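Side-chain contacts in exocyst complex component EXO70 (Saccharomyces cerevisiae, PDB 2B1E), which takes part in the secretory pathway as a subunit of the exocyst, the complex that tethers secretory vesicles to sites of exocytosis, and helps assemble that complex: residues 386-391 against 397-402; 393-398 against 404-409; 415-420 against 450-455. One frame throughout, in Å; residues are numbered along the deposited sequence.

Contact 1: 386-391 against 397-402; sequences KAQIAL and PDVANP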
loop_
_atom_site.group_PDB
_atom_site.type_symbol
_atom_site.label_atom_id
_atom_site.label_comp_id
_atom_site.label_asym_id
_atom_site.label_seq_id
_atom_site.Cartn_x
_atom_site.Cartn_y
_atom_site.Cartn_z
ATOM N N LYS A 386 -17.713 -22.670 -11.962
ATOM C CA LYS A 386 -19.109 -22.291 -12.093
ATOM C C LYS A 386 -19.703 -22.796 -13.401
ATOM O O LYS A 386 -20.840 -23.258 -13.438
ATOM C CB LYS A 386 -19.264 -20.778 -12.023
ATOM C CG LYS A 386 -20.707 -20.348 -12.227
ATOM C CD LYS A 386 -20.855 -18.866 -12.255
ATOM C CE LYS A 386 -20.389 -18.264 -13.561
ATOM N NZ LYS A 386 -20.662 -16.805 -13.539
ATOM N N ALA A 387 -18.929 -22.719 -14.473
ATOM C CA ALA A 387 -19.400 -23.184 -15.769
ATOM C C ALA A 387 -19.666 -24.689 -15.726
ATOM O O ALA A 387 -20.669 -25.157 -16.255
ATOM C CB ALA A 387 -18.378 -22.861 -16.847
ATOM N N GLN A 388 -18.770 -25.445 -15.094
ATOM C CA GLN A 388 -18.955 -26.890 -15.002
ATOM C C GLN A 388 -20.219 -27.250 -14.212
ATOM O O GLN A 388 -20.965 -28.157 -14.587
ATOM C CB GLN A 388 -17.717 -27.551 -14.374
ATOM C CG GLN A 388 -16.587 -27.759 -15.386
ATOM C CD GLN A 388 -15.508 -28.705 -14.891
ATOM O OE1 GLN A 388 -15.803 -29.757 -14.333
ATOM N NE2 GLN A 388 -14.252 -28.342 -15.113
ATOM N N ILE A 389 -20.451 -26.535 -13.118
ATOM C CA ILE A 389 -21.627 -26.765 -12.279
ATOM C C ILE A 389 -22.894 -26.372 -13.041
ATOM O O ILE A 389 -23.960 -26.965 -12.859
ATOM C CB ILE A 389 -21.542 -25.926 -10.984
ATOM C CG1 ILE A 389 -20.379 -26.428 -10.120
ATOM C CG2 ILE A 389 -22.851 -25.992 -10.221
ATOM C CD1 ILE A 389 -20.133 -25.604 -8.882
ATOM N N ALA A 390 -22.770 -25.361 -13.891
ATOM C CA ALA A 390 -23.894 -24.884 -14.683
ATOM C C ALA A 390 -24.275 -25.868 -15.791
ATOM O O ALA A 390 -25.456 -26.082 -16.043
ATOM C CB ALA A 390 -23.557 -23.525 -15.293
ATOM N N LEU A 391 -23.279 -26.467 -16.444
ATOM C CA LEU A 391 -23.542 -27.403 -17.535
ATOM C C LEU A 391 -23.712 -28.851 -17.092
ATOM O O LEU A 391 -24.334 -29.641 -17.797
ATOM C CB LEU A 391 -22.429 -27.340 -18.581
ATOM C CG LEU A 391 -22.219 -26.002 -19.288
ATOM C CD1 LEU A 391 -20.975 -26.080 -20.141
ATOM C CD2 LEU A 391 -23.435 -25.647 -20.122
ATOM N N PRO A 397 -17.041 -30.850 -10.172
ATOM C CA PRO A 397 -16.182 -30.174 -11.147
ATOM C C PRO A 397 -14.745 -30.680 -11.132
ATOM O O PRO A 397 -14.204 -31.008 -10.076
ATOM C CB PRO A 397 -16.273 -28.710 -10.725
ATOM C CG PRO A 397 -17.675 -28.616 -10.192
ATOM C CD PRO A 397 -17.759 -29.868 -9.343
ATOM N N ASP A 398 -14.140 -30.759 -12.313
ATOM C CA ASP A 398 -12.751 -31.174 -12.434
ATOM C C ASP A 398 -12.072 -30.082 -13.246
ATOM O O ASP A 398 -11.898 -30.201 -14.456
ATOM C CB ASP A 398 -12.638 -32.532 -13.138
ATOM C CG ASP A 398 -11.195 -32.992 -13.279
ATOM O OD1 ASP A 398 -10.343 -32.504 -12.504
ATOM O OD2 ASP A 398 -10.910 -33.842 -14.149
ATOM N N VAL A 399 -11.711 -29.000 -12.565
ATOM C CA VAL A 399 -11.091 -27.852 -13.208
ATOM C C VAL A 399 -9.623 -28.056 -13.538
ATOM O O VAL A 399 -8.962 -28.946 -12.988
ATOM C CB VAL A 399 -11.205 -26.581 -12.326
ATOM C CG1 VAL A 399 -12.673 -26.285 -12.020
ATOM C CG2 VAL A 399 -10.402 -26.762 -11.032
ATOM N N ALA A 400 -9.121 -27.207 -14.430
ATOM C CA ALA A 400 -7.729 -27.244 -14.849
ATOM C C ALA A 400 -7.326 -28.612 -15.363
ATOM O O ALA A 400 -6.223 -29.081 -15.095
ATOM C CB ALA A 400 -6.826 -26.837 -13.693
ATOM N N ASN A 401 -8.218 -29.263 -16.092
ATOM C CA ASN A 401 -7.900 -30.570 -16.635
ATOM C C ASN A 401 -8.451 -30.719 -18.043
ATOM O O ASN A 401 -9.590 -31.123 -18.233
ATOM C CB ASN A 401 -8.452 -31.676 -15.731
ATOM C CG ASN A 401 -8.154 -33.063 -16.268
ATOM O OD1 ASN A 401 -7.334 -33.222 -17.178
ATOM N ND2 ASN A 401 -8.806 -34.078 -15.699
ATOM N N PRO A 402 -7.638 -30.374 -19.056
ATOM C CA PRO A 402 -7.990 -30.452 -20.477
ATOM C C PRO A 402 -8.279 -31.875 -20.964
ATOM O O PRO A 402 -8.837 -32.059 -22.042
ATOM C CB PRO A 402 -6.759 -29.869 -21.172
ATOM C CG PRO A 402 -6.222 -28.910 -20.166
ATOM C CD PRO A 402 -6.358 -29.667 -18.872
#
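Gln388 reaches from the last turns of helix 364-391 to the backbone of Asp398 and grips it at two points. Its CG lies anti to its own carbonyl carbon (chi1 -81°) and the chain runs on extended, which carries the amide out to the returning loop. There OE1 accepts the N-H of Asp398 at 2.8 Å, a nearly straight bond (164°) whose donor is tilted from the carbonyl plane. The other end of the same amide gives NE2 to the carbonyl O of Asp398 at 3.1 Å. The N-H...O angle is nearly linear (173°), and the acceptor lies in the Gln388 amide plane, but the donor stands above the Asp398 carbonyl plane, off any lone pair. NE2 also bonds the carboxylate of Glu384, one turn back on the helix, which probably fixes the rotation of the amide.

One residue on, Ile389 presses CG1 on CG of the Pro397 ring at 3.5 Å, tighter than usual for two carbons, with CD1 farther off at 4.1 Å. Together they tie the loop between helices 364-391 and 410-429, in the C-terminal Exo70 region, back onto the helix it leaves.

The side-chain amide stands in for a backbone partner: a donor and an acceptor both meet the main chain of one loop residue. Because both bonds use main-chain atoms, the carboxylate of Asp398 can serve other partners: Lys350 at OD1 and Asn401 at OD2.

Contact 2: 393-398 against 404-409; sequences PNQEPD and SSKNKH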
loop_
_atom_site.group_PDB
_atom_site.type_symbol
_atom_site.label_atom_id
_atom_site.label_comp_id
_atom_site.label_asym_id
_atom_site.label_seq_id
_atom_site.Cartn_x
_atom_site.Cartn_y
_atom_site.Cartn_z
ATOM N N PRO A 393 -24.737 -30.065 -13.518
ATOM C CA PRO A 393 -25.187 -29.881 -12.134
ATOM C C PRO A 393 -24.865 -31.043 -11.190
ATOM O O PRO A 393 -24.544 -30.828 -10.022
ATOM C CB PRO A 393 -26.695 -29.688 -12.287
ATOM C CG PRO A 393 -26.828 -29.078 -13.627
ATOM C CD PRO A 393 -25.852 -29.864 -14.459
ATOM N N ASN A 394 -24.943 -32.266 -11.705
ATOM C CA ASN A 394 -24.711 -33.462 -10.893
ATOM C C ASN A 394 -23.280 -33.960 -10.723
ATOM O O ASN A 394 -23.016 -34.797 -9.856
ATOM C CB ASN A 394 -25.552 -34.611 -11.441
ATOM C CG ASN A 394 -27.031 -34.366 -11.276
ATOM O OD1 ASN A 394 -27.540 -34.344 -10.157
ATOM N ND2 ASN A 394 -27.729 -34.168 -12.388
ATOM N N GLN A 395 -22.363 -33.466 -11.544
ATOM C CA GLN A 395 -20.977 -33.912 -11.467
ATOM C C GLN A 395 -20.123 -33.013 -10.582
ATOM O O GLN A 395 -20.420 -31.834 -10.400
ATOM C CB GLN A 395 -20.363 -33.954 -12.874
ATOM C CG GLN A 395 -21.163 -34.754 -13.901
ATOM C CD GLN A 395 -21.215 -36.241 -13.594
ATOM O OE1 GLN A 395 -21.456 -36.646 -12.457
ATOM N NE2 GLN A 395 -21.002 -37.062 -14.612
ATOM N N GLU A 396 -19.069 -33.585 -10.014
ATOM C CA GLU A 396 -18.142 -32.817 -9.199
ATOM C C GLU A 396 -17.230 -32.171 -10.244
ATOM O O GLU A 396 -16.715 -32.851 -11.128
ATOM C CB GLU A 396 -17.326 -33.737 -8.287
ATOM C CG GLU A 396 -16.115 -33.063 -7.644
ATOM C CD GLU A 396 -15.241 -34.034 -6.860
ATOM O OE1 GLU A 396 -15.092 -35.198 -7.304
ATOM O OE2 GLU A 396 -14.687 -33.629 -5.814
ATOM N N PRO A 397 -17.041 -30.850 -10.172
ATOM C CA PRO A 397 -16.182 -30.174 -11.147
ATOM C C PRO A 397 -14.745 -30.680 -11.132
ATOM O O PRO A 397 -14.204 -31.008 -10.076
ATOM C CB PRO A 397 -16.273 -28.710 -10.725
ATOM C CG PRO A 397 -17.675 -28.616 -10.192
ATOM C CD PRO A 397 -17.759 -29.868 -9.343
ATOM N N ASP A 398 -14.140 -30.759 -12.313
ATOM C CA ASP A 398 -12.751 -31.174 -12.434
ATOM C C ASP A 398 -12.072 -30.082 -13.246
ATOM O O ASP A 398 -11.898 -30.201 -14.456
ATOM C CB ASP A 398 -12.638 -32.532 -13.138
ATOM C CG ASP A 398 -11.195 -32.992 -13.279
ATOM O OD1 ASP A 398 -10.343 -32.504 -12.504
ATOM O OD2 ASP A 398 -10.910 -33.842 -14.149
ATOM N N SER A 404 -10.042 -34.232 -19.092
ATOM C CA SER A 404 -11.164 -34.822 -18.371
ATOM C C SER A 404 -12.204 -35.422 -19.325
ATOM O O SER A 404 -12.829 -34.698 -20.104
ATOM C CB SER A 404 -11.831 -33.762 -17.499
ATOM O OG SER A 404 -12.987 -34.288 -16.895
ATOM N N SER A 405 -12.393 -36.741 -19.261
ATOM C CA SER A 405 -13.378 -37.391 -20.125
ATOM C C SER A 405 -14.760 -37.098 -19.551
ATOM O O SER A 405 -15.739 -36.999 -20.288
ATOM C CB SER A 405 -13.149 -38.907 -20.182
ATOM O OG SER A 405 -13.413 -39.513 -18.930
ATOM N N LYS A 406 -14.818 -36.959 -18.227
ATOM C CA LYS A 406 -16.053 -36.645 -17.506
ATOM C C LYS A 406 -16.584 -35.276 -17.913
ATOM O O LYS A 406 -17.776 -35.019 -17.853
ATOM C CB LYS A 406 -15.796 -36.633 -15.998
ATOM C CG LYS A 406 -16.023 -37.957 -15.300
ATOM C CD LYS A 406 -17.505 -38.181 -15.048
ATOM C CE LYS A 406 -17.742 -39.318 -14.062
ATOM N NZ LYS A 406 -19.184 -39.392 -13.684
ATOM N N ASN A 407 -15.686 -34.383 -18.303
ATOM C CA ASN A 407 -16.118 -33.059 -18.724
ATOM C C ASN A 407 -16.534 -33.145 -20.189
ATOM O O ASN A 407 -15.679 -33.178 -21.079
ATOM C CB ASN A 407 -14.981 -32.058 -18.562
ATOM C CG ASN A 407 -15.434 -30.634 -18.785
ATOM O OD1 ASN A 407 -16.530 -30.394 -19.299
ATOM N ND2 ASN A 407 -14.591 -29.680 -18.409
ATOM N N LYS A 408 -17.841 -33.173 -20.444
ATOM C CA LYS A 408 -18.340 -33.283 -21.813
ATOM C C LYS A 408 -18.486 -31.932 -22.516
ATOM O O LYS A 408 -18.879 -31.881 -23.676
ATOM C CB LYS A 408 -19.708 -33.985 -21.839
ATOM C CG LYS A 408 -19.818 -35.271 -21.003
ATOM C CD LYS A 408 -18.902 -36.374 -21.499
ATOM C CE LYS A 408 -19.022 -37.630 -20.609
ATOM N NZ LYS A 408 -17.972 -38.632 -20.937
ATOM N N HIS A 409 -18.163 -30.845 -21.825
ATOM C CA HIS A 409 -18.326 -29.510 -22.398
ATOM C C HIS A 409 -17.036 -28.700 -22.488
ATOM O O HIS A 409 -17.068 -27.474 -22.386
ATOM C CB HIS A 409 -19.339 -28.742 -21.544
ATOM C CG HIS A 409 -20.611 -29.495 -21.312
ATOM N ND1 HIS A 409 -21.661 -29.465 -22.202
ATOM C CD2 HIS A 409 -20.974 -30.355 -20.329
ATOM C CE1 HIS A 409 -22.615 -30.279 -21.783
ATOM N NE2 HIS A 409 -22.224 -30.830 -20.648
HETATM O O HOH W 1 -12.151 -30.426 -17.277
HETATM O O HOH W 2 -12.854 -35.778 -14.243
#
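Asp398 and Ser404 face each other across the connection between helix 364-391 and helix 410-429, an irregular helix-to-helix loop whose second arm contains an Asx turn. The two arms share no clear direct hydrogen bond; 178 Å² of surface is buried between them, and water does much of the joining.

Two water bridges provide the polar link. One water donates to the main-chain O of Asp398 and accepts from ND2 of Asn407, each at 2.8 Å, tying backbone on one arm to a side-chain amide on the other. The second donates to Asp398 OD2 and lies 3.0 Å from Ser404 OG. Asp398 CG is anti to the backbone N (chi1 180°), which directs the carboxylate, also engaged by Asn401 and Lys350, at the serine, where OD2 approaches the methylene carbon CB of Ser404.

A second direct side-chain contact lies toward the edge: the bent chains of Gln395 and Lys406 cross at about a right angle, the lysine bringing its CD and its ammonium end to the amide of the glutamine.

Hydrogen bonds within and next to 404-409 accompany the turn of the second arm. Lys408 NZ folds back to the carbonyl O of Ser405 at 2.8 Å, approaching from above the carbonyl plane. Lys410, at the start of the next helix, takes the carbonyls of Ser404 and Asn407. Ser404 OG also receives a weak bond from the N-H of Asn407. The Asx turn itself closes where Asn407 OD1 accepts the N-H of His409, the N-cap residue of helix 410-429, at 3.0 Å, with the donor tilted 32° from the carbonyl plane.

Contact 3: 415-420 against 450-455; sequences FFILMN and KRYISY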
loop_
_atom_site.group_PDB
_atom_site.type_symbol
_atom_site.label_atom_id
_atom_site.label_comp_id
_atom_site.label_asym_id
_atom_site.label_seq_id
_atom_site.Cartn_x
_atom_site.Cartn_y
_atom_site.Cartn_z
ATOM N N PHE A 415 -13.894 -22.001 -24.582
ATOM C CA PHE A 415 -14.214 -20.762 -25.293
ATOM C C PHE A 415 -14.619 -19.674 -24.294
ATOM O O PHE A 415 -14.134 -18.539 -24.351
ATOM C CB PHE A 415 -15.356 -21.028 -26.281
ATOM C CG PHE A 415 -15.834 -19.795 -27.008
ATOM C CD1 PHE A 415 -15.062 -19.224 -28.019
ATOM C CD2 PHE A 415 -17.048 -19.201 -26.673
ATOM C CE1 PHE A 415 -15.494 -18.071 -28.691
ATOM C CE2 PHE A 415 -17.493 -18.046 -27.340
ATOM C CZ PHE A 415 -16.711 -17.481 -28.351
ATOM N N PHE A 416 -15.525 -20.021 -23.384
ATOM C CA PHE A 416 -15.994 -19.088 -22.361
ATOM C C PHE A 416 -14.823 -18.489 -21.568
ATOM O O PHE A 416 -14.724 -17.266 -21.428
ATOM C CB PHE A 416 -16.989 -19.818 -21.442
ATOM C CG PHE A 416 -17.439 -19.027 -20.240
ATOM C CD1 PHE A 416 -17.990 -17.747 -20.380
ATOM C CD2 PHE A 416 -17.348 -19.581 -18.970
ATOM C CE1 PHE A 416 -18.442 -17.037 -19.267
ATOM C CE2 PHE A 416 -17.799 -18.884 -17.839
ATOM C CZ PHE A 416 -18.348 -17.608 -17.986
ATOM N N ILE A 417 -13.916 -19.328 -21.073
ATOM C CA ILE A 417 -12.787 -18.812 -20.301
ATOM C C ILE A 417 -11.891 -17.910 -21.162
ATOM O O ILE A 417 -11.443 -16.848 -20.713
ATOM C CB ILE A 417 -11.927 -19.959 -19.701
ATOM C CG1 ILE A 417 -12.801 -20.882 -18.842
ATOM C CG2 ILE A 417 -10.803 -19.372 -18.835
ATOM C CD1 ILE A 417 -13.582 -20.150 -17.726
ATOM N N LEU A 418 -11.632 -18.321 -22.398
ATOM C CA LEU A 418 -10.791 -17.514 -23.272
ATOM C C LEU A 418 -11.427 -16.163 -23.597
ATOM O O LEU A 418 -10.722 -15.160 -23.704
ATOM C CB LEU A 418 -10.458 -18.279 -24.553
ATOM C CG LEU A 418 -9.442 -19.411 -24.360
ATOM C CD1 LEU A 418 -9.453 -20.296 -25.575
ATOM C CD2 LEU A 418 -8.053 -18.860 -24.117
ATOM N N MET A 419 -12.750 -16.109 -23.736
ATOM C CA MET A 419 -13.368 -14.823 -24.041
ATOM C C MET A 419 -13.139 -13.865 -22.880
ATOM O O MET A 419 -12.958 -12.659 -23.079
ATOM C CB MET A 419 -14.874 -14.962 -24.323
ATOM C CG MET A 419 -15.216 -15.512 -25.719
ATOM S SD MET A 419 -14.597 -14.508 -27.121
ATOM C CE MET A 419 -15.718 -13.120 -27.031
ATOM N N ASN A 420 -13.140 -14.398 -21.665
ATOM C CA ASN A 420 -12.915 -13.565 -20.504
ATOM C C ASN A 420 -11.431 -13.205 -20.405
ATOM O O ASN A 420 -11.085 -12.049 -20.161
ATOM C CB ASN A 420 -13.400 -14.274 -19.230
ATOM C CG ASN A 420 -14.923 -14.287 -19.115
ATOM O OD1 ASN A 420 -15.608 -15.108 -19.733
ATOM N ND2 ASN A 420 -15.455 -13.367 -18.335
ATOM N N LYS A 450 -3.100 -21.272 -22.774
ATOM C CA LYS A 450 -2.870 -22.535 -23.458
ATOM C C LYS A 450 -3.738 -23.640 -22.872
ATOM O O LYS A 450 -4.176 -24.537 -23.592
ATOM C CB LYS A 450 -1.385 -22.912 -23.388
ATOM C CG LYS A 450 -0.526 -21.988 -24.240
ATOM C CD LYS A 450 0.964 -22.222 -24.044
ATOM C CE LYS A 450 1.755 -21.163 -24.803
ATOM N NZ LYS A 450 3.209 -21.254 -24.532
ATOM N N ARG A 451 -3.988 -23.578 -21.568
ATOM C CA ARG A 451 -4.823 -24.586 -20.912
ATOM C C ARG A 451 -6.203 -24.596 -21.552
ATOM O O ARG A 451 -6.714 -25.654 -21.916
ATOM C CB ARG A 451 -4.970 -24.285 -19.413
ATOM C CG ARG A 451 -5.907 -25.238 -18.665
ATOM C CD ARG A 451 -6.376 -24.638 -17.333
ATOM N NE ARG A 451 -5.271 -24.427 -16.396
ATOM C CZ ARG A 451 -5.389 -23.788 -15.236
ATOM N NH1 ARG A 451 -6.564 -23.290 -14.869
ATOM N NH2 ARG A 451 -4.336 -23.661 -14.431
ATOM N N TYR A 452 -6.798 -23.412 -21.708
ATOM C CA TYR A 452 -8.129 -23.320 -22.286
ATOM C C TYR A 452 -8.143 -23.432 -23.805
ATOM O O TYR A 452 -9.173 -23.757 -24.401
ATOM C CB TYR A 452 -8.832 -22.055 -21.756
ATOM C CG TYR A 452 -9.044 -22.183 -20.263
ATOM C CD1 TYR A 452 -9.935 -23.131 -19.753
ATOM C CD2 TYR A 452 -8.246 -21.484 -19.355
ATOM C CE1 TYR A 452 -10.013 -23.394 -18.388
ATOM C CE2 TYR A 452 -8.323 -21.738 -17.981
ATOM C CZ TYR A 452 -9.204 -22.698 -17.506
ATOM O OH TYR A 452 -9.256 -22.988 -16.152
ATOM N N ILE A 453 -7.000 -23.181 -24.440
ATOM C CA ILE A 453 -6.910 -23.373 -25.882
ATOM C C ILE A 453 -6.989 -24.894 -25.977
ATOM O O ILE A 453 -7.690 -25.452 -26.817
ATOM C CB ILE A 453 -5.544 -22.913 -26.445
ATOM C CG1 ILE A 453 -5.503 -21.383 -26.541
ATOM C CG2 ILE A 453 -5.291 -23.568 -27.805
ATOM C CD1 ILE A 453 -4.075 -20.803 -26.627
ATOM N N SER A 454 -6.272 -25.560 -25.075
ATOM C CA SER A 454 -6.259 -27.017 -25.038
ATOM C C SER A 454 -7.675 -27.573 -24.809
ATOM O O SER A 454 -8.046 -28.592 -25.393
ATOM C CB SER A 454 -5.292 -27.507 -23.951
ATOM O OG SER A 454 -4.905 -28.847 -24.213
ATOM N N TYR A 455 -8.465 -26.914 -23.964
ATOM C CA TYR A 455 -9.850 -27.350 -23.741
ATOM C C TYR A 455 -10.592 -27.362 -25.089
ATOM O O TYR A 455 -11.320 -28.301 -25.395
ATOM C CB TYR A 455 -10.591 -26.396 -22.789
ATOM C CG TYR A 455 -10.543 -26.775 -21.319
ATOM C CD1 TYR A 455 -9.331 -27.013 -20.683
ATOM C CD2 TYR A 455 -11.711 -26.849 -20.556
ATOM C CE1 TYR A 455 -9.269 -27.313 -19.340
ATOM C CE2 TYR A 455 -11.659 -27.148 -19.187
ATOM C CZ TYR A 455 -10.429 -27.382 -18.593
ATOM O OH TYR A 455 -10.338 -27.705 -17.253
#
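Ile417 lies over one face of the Tyr452 ring, and this CH-pi contact is the centre of the interface between helix 410-429 and helix 440-473. CG2 of Ile417 sits 3.5 Å from the Tyr452 ring centroid and 17° off the ring normal, so the methyl lies over the face, displaced somewhat toward the CD2 and CE2 side; its nearest ring atom is CD2 of Tyr452, at 3.4 Å. CG1 of Ile417 covers the CD1 and CE1 side of the same ring. With CG2 anti to the backbone N and CG1 beside it (chi1 -56°), both branches are spread across the aromatic surface.

The opposite face is occupied from within the tyrosine's own helix, where CG of Arg451 lies 4.2 Å above the plane, over the ring centre. The ring is thus held between an isoleucine and an arginine methylene. At its outer end the hydroxyl accepts NH1 of Arg451 at 3.0 Å, in the guanidinium plane, and also bonds Glu384, so the phenol oxygen is satisfied although the residue is buried.

Leu418 takes the base of the tyrosine instead of its ring. Its CG stands 3.8 Å from CB of Tyr452, while CD1 lies over the main-chain carbonyl of that residue and reaches 4.2 Å from CG1 of Ile453.

The short segments approach to 8.8 Å between axes at 146°, an inclined antiparallel pair in the C-terminal part of the rod of helical bundles that forms Exo70. Helix 364-391 packs alongside, its Ala380 and Leu383 touching Ile417 and its Glu384 taking the Tyr452 hydroxyl. On another side, helix 512-537 covers Ile453 with Leu514 and Leu518.

Contact 3 is the buried one, an apolar helix pair, whereas contacts 1 and 2 are partly buried and largely polar. Contacts 1 and 2 share Pro397 and Asp398, with centres about 6 Å apart, and concern one helix-to-helix connection: contact 1 fastens it to helix 364-391 by direct amide bonds, while contact 2 joins its two arms mainly through water. Contact 3 follows in series, pairing helix 410-429, which that connection leads into, with helix 440-473. Tyr455 ties the levels together, its OH lying 2.9 Å from the backbone N of Asn401, a probable hydrogen bond. Glu384 is common to contacts 1 and 3, meeting Gln388 and the hydroxyls of Tyr452 and Tyr455.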